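Local coordinates for protein putative dehydrogenase (Amycolatopsis orientalis, PDB 5A9S) that probably reduces imines to amines with NADPH as the hydride donor, binding the dinucleotide in an N-terminal Rossmann-type domain, at residues R63-C68 and R89-L94. Sequence-based numbering, arbitrary orientation.
With NAP (NADP nicotinamide-adenine-dinucleotide phosphate), chain D.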
loop_
_atom_site.group_PDB
_atom_site.type_symbol
_atom_site.label_atom_id
_atom_site.label_comp_id
_atom_site.label_asym_id
_atom_site.label_seq_id
_atom_site.Cartn_x
_atom_site.Cartn_y
_atom_site.Cartn_z
ATOM N N ARG A 63 -28.618 11.794 26.342
ATOM C CA ARG A 63 -28.345 12.962 25.554
ATOM C C ARG A 63 -27.441 12.577 24.353
ATOM O O ARG A 63 -27.581 13.163 23.272
ATOM C CB ARG A 63 -27.659 14.084 26.349
ATOM C CG ARG A 63 -27.644 15.347 25.508
ATOM C CD ARG A 63 -26.986 16.585 26.073
ATOM N NE ARG A 63 -27.150 17.638 25.056
ATOM C CZ ARG A 63 -26.181 18.268 24.368
ATOM N NH1 ARG A 63 -24.880 18.038 24.555
ATOM N NH2 ARG A 63 -26.534 19.195 23.490
ATOM N N LEU A 64 -26.504 11.655 24.545
ATOM C CA LEU A 64 -25.653 11.167 23.435
ATOM C C LEU A 64 -26.205 9.886 22.809
ATOM O O LEU A 64 -26.376 8.861 23.514
ATOM C CB LEU A 64 -24.249 10.888 23.904
ATOM C CG LEU A 64 -23.250 10.465 22.805
ATOM C CD1 LEU A 64 -22.996 11.611 21.849
ATOM C CD2 LEU A 64 -21.965 9.955 23.417
ATOM N N LEU A 65 -26.420 9.950 21.481
ATOM C CA LEU A 65 -26.980 8.855 20.686
ATOM C C LEU A 65 -25.960 8.402 19.601
ATOM O O LEU A 65 -25.627 9.141 18.676
ATOM C CB LEU A 65 -28.282 9.271 20.003
ATOM C CG LEU A 65 -29.309 10.121 20.794
ATOM C CD1 LEU A 65 -30.408 10.629 19.886
ATOM C CD2 LEU A 65 -29.890 9.378 22.020
ATOM N N VAL A 66 -25.487 7.182 19.741
ATOM C CA VAL A 66 -24.504 6.635 18.848
ATOM C C VAL A 66 -25.284 5.774 17.897
ATOM O O VAL A 66 -25.945 4.851 18.340
ATOM C CB VAL A 66 -23.452 5.839 19.616
ATOM C CG1 VAL A 66 -22.537 5.111 18.649
ATOM C CG2 VAL A 66 -22.701 6.776 20.532
ATOM N N VAL A 67 -25.227 6.087 16.597
ATOM C CA VAL A 67 -25.998 5.397 15.552
ATOM C C VAL A 67 -25.073 4.615 14.635
ATOM O O VAL A 67 -24.133 5.157 14.077
ATOM C CB VAL A 67 -26.868 6.369 14.733
ATOM C CG1 VAL A 67 -27.728 5.594 13.743
ATOM C CG2 VAL A 67 -27.770 7.171 15.665
ATOM N N CYS A 68 -25.350 3.318 14.515
ATOM C CA CYS A 68 -24.578 2.407 13.697
ATOM C C CYS A 68 -25.527 1.458 12.967
ATOM O O CYS A 68 -25.684 0.292 13.312
ATOM C CB CYS A 68 -23.570 1.623 14.524
ATOM S SG CYS A 68 -22.368 0.871 13.406
ATOM N N ARG A 89 -30.648 16.806 21.817
ATOM C CA ARG A 89 -29.737 15.656 21.940
ATOM C C ARG A 89 -28.622 15.747 20.874
ATOM O O ARG A 89 -28.595 16.707 20.094
ATOM C CB ARG A 89 -30.550 14.351 21.833
ATOM C CG ARG A 89 -31.478 14.234 23.004
ATOM C CD ARG A 89 -32.352 13.017 22.969
ATOM N NE ARG A 89 -33.479 13.304 23.837
ATOM C CZ ARG A 89 -33.488 13.156 25.150
ATOM N NH1 ARG A 89 -32.465 12.657 25.827
ATOM N NH2 ARG A 89 -34.572 13.480 25.807
ATOM N N VAL A 90 -27.720 14.780 20.872
ATOM C CA VAL A 90 -26.599 14.725 19.926
ATOM C C VAL A 90 -26.541 13.352 19.295
ATOM O O VAL A 90 -26.491 12.375 19.989
ATOM C CB VAL A 90 -25.225 15.009 20.597
ATOM C CG1 VAL A 90 -24.085 14.725 19.639
ATOM C CG2 VAL A 90 -25.152 16.460 21.045
ATOM N N VAL A 91 -26.509 13.320 17.978
ATOM C CA VAL A 91 -26.279 12.095 17.213
ATOM C C VAL A 91 -24.847 12.010 16.702
ATOM O O VAL A 91 -24.370 12.939 16.082
ATOM C CB VAL A 91 -27.224 12.051 16.002
ATOM C CG1 VAL A 91 -26.859 10.929 15.035
ATOM C CG2 VAL A 91 -28.647 11.869 16.511
ATOM N N VAL A 92 -24.214 10.858 16.933
ATOM C CA VAL A 92 -22.950 10.486 16.378
ATOM C C VAL A 92 -23.242 9.394 15.412
ATOM O O VAL A 92 -23.563 8.289 15.833
ATOM C CB VAL A 92 -21.979 9.993 17.482
ATOM C CG1 VAL A 92 -20.665 9.514 16.896
ATOM C CG2 VAL A 92 -21.754 11.135 18.474
ATOM N N ASN A 93 -23.233 9.714 14.106
ATOM C CA ASN A 93 -23.629 8.764 13.077
ATOM C C ASN A 93 -22.413 8.093 12.479
ATOM O O ASN A 93 -21.593 8.722 11.798
ATOM C CB ASN A 93 -24.434 9.479 12.020
ATOM C CG ASN A 93 -24.949 8.579 10.914
ATOM O OD1 ASN A 93 -24.862 7.359 10.956
ATOM N ND2 ASN A 93 -25.481 9.216 9.880
ATOM N N LEU A 94 -22.321 6.801 12.688
ATOM C CA LEU A 94 -21.124 6.036 12.346
ATOM C C LEU A 94 -21.302 5.155 11.111
ATOM O O LEU A 94 -20.471 4.290 10.856
ATOM C CB LEU A 94 -20.713 5.210 13.550
ATOM C CG LEU A 94 -19.670 5.677 14.580
ATOM C CD1 LEU A 94 -19.038 7.027 14.423
ATOM C CD2 LEU A 94 -20.128 5.492 15.979
HETATM P PA NAP D . -24.440 -3.868 8.969
HETATM O O1A NAP D . -25.107 -4.991 8.182
HETATM O O2A NAP D . -23.720 -2.806 8.148
HETATM O O5B NAP D . -25.626 -3.197 9.829
HETATM C C5B NAP D . -26.499 -4.024 10.582
HETATM C C4B NAP D . -27.282 -3.146 11.526
HETATM O O4B NAP D . -28.020 -2.156 10.791
HETATM C C3B NAP D . -28.300 -3.978 12.276
HETATM O O3B NAP D . -28.422 -3.460 13.591
HETATM C C2B NAP D . -29.559 -3.745 11.489
HETATM O O2B NAP D . -30.778 -3.998 12.195
HETATM C C1B NAP D . -29.405 -2.285 11.116
HETATM N N9A NAP D . -30.357 -1.965 10.033
HETATM C C8A NAP D . -30.324 -2.378 8.754
HETATM N N7A NAP D . -31.376 -1.901 8.053
HETATM C C5A NAP D . -32.105 -1.180 8.916
HETATM C C6A NAP D . -33.351 -0.395 8.851
HETATM N N6A NAP D . -34.010 -0.320 7.675
HETATM N N1A NAP D . -33.768 0.217 9.987
HETATM C C2A NAP D . -33.104 0.126 11.151
HETATM N N3A NAP D . -31.960 -0.568 11.273
HETATM C C4A NAP D . -31.428 -1.222 10.220
HETATM O O3 NAP D . -23.560 -4.482 10.227
HETATM P PN NAP D . -22.669 -3.756 11.402
HETATM O O1N NAP D . -21.407 -4.557 11.605
HETATM O O2N NAP D . -23.457 -3.258 12.628
HETATM O O5D NAP D . -22.142 -2.454 10.629
HETATM C C5D NAP D . -22.560 -1.116 10.850
HETATM C C4D NAP D . -21.651 -0.244 9.981
HETATM O O4D NAP D . -20.336 0.015 10.504
HETATM C C3D NAP D . -21.397 -0.879 8.590
HETATM O O3D NAP D . -22.404 -0.610 7.607
HETATM C C2D NAP D . -20.038 -0.409 8.143
HETATM O O2D NAP D . -20.120 0.496 7.058
HETATM C C1D NAP D . -19.396 0.193 9.407
HETATM N N1N NAP D . -18.085 -0.484 9.577
HETATM C C2N NAP D . -18.040 -1.852 9.646
HETATM C C3N NAP D . -16.826 -2.550 9.781
HETATM C C7N NAP D . -16.823 -4.048 9.869
HETATM O O7N NAP D . -15.839 -4.639 9.406
HETATM N N7N NAP D . -17.854 -4.695 10.450
HETATM C C4N NAP D . -15.620 -1.830 9.836
HETATM C C5N NAP D . -15.678 -0.442 9.745
HETATM C C6N NAP D . -16.923 0.222 9.609
HETATM P P2B NAP D . -31.396 -5.486 12.179
HETATM O O1X NAP D . -32.779 -5.279 12.758
HETATM O O2X NAP D . -31.560 -5.796 10.711
HETATM O O3X NAP D . -30.344 -6.305 12.966
#
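L65 bonds V90 and V92, and V67 bonds V92 and L94, across parallel strands whose axes come within 4.7 Å at 21°. Five backbone bonds form this ladder, from V90 N on R63 O to L94 N on V67 O. The straightest are V92 N to L65 O and V67 N to V92 O, the latter at 177°.

Side chains alternate between the two sheet faces. On one, L64 reaches across with its CD1 branch. Its CG stands anti to the backbone N (chi1 -176°), beside the carbonyl carbon of L64. From there CD1 lies 3.6 Å from V92 CG2 and also touches V90 CG1. Further along, V66 CG1 meets L94 CD2 at 3.6 Å. On the other face, L65 CD1 packs on V91 CG2, and V67 CG2 lies 3.9 Å from V91 CG1.

At the start of the strands, the R63 chain is extended, and V90 CG2 sits over one guanidinium face, off its centre. R63 NE bonds G88 O, while NH1 bonds Y147 OH and forms a salt bridge with E146. An alanine in place of R63 would remove this cover from V90 and would probably leave E146 without its charged mate.

At the other end, C68 SG lies next to the ribose of NADP at C5D. N93 ND2 is hydrogen-bonded to Y116 OH, and OD1 accepts a bond from the N of N95, a cofactor-binding residue, so both ends of the amide are held. Helix 15-26 covers V66 and L94, and helix 141-152 covers L64 and V90. These are neighbouring central strands of a Rossmann-type dinucleotide-binding fold, with NADP at their C-terminal ends.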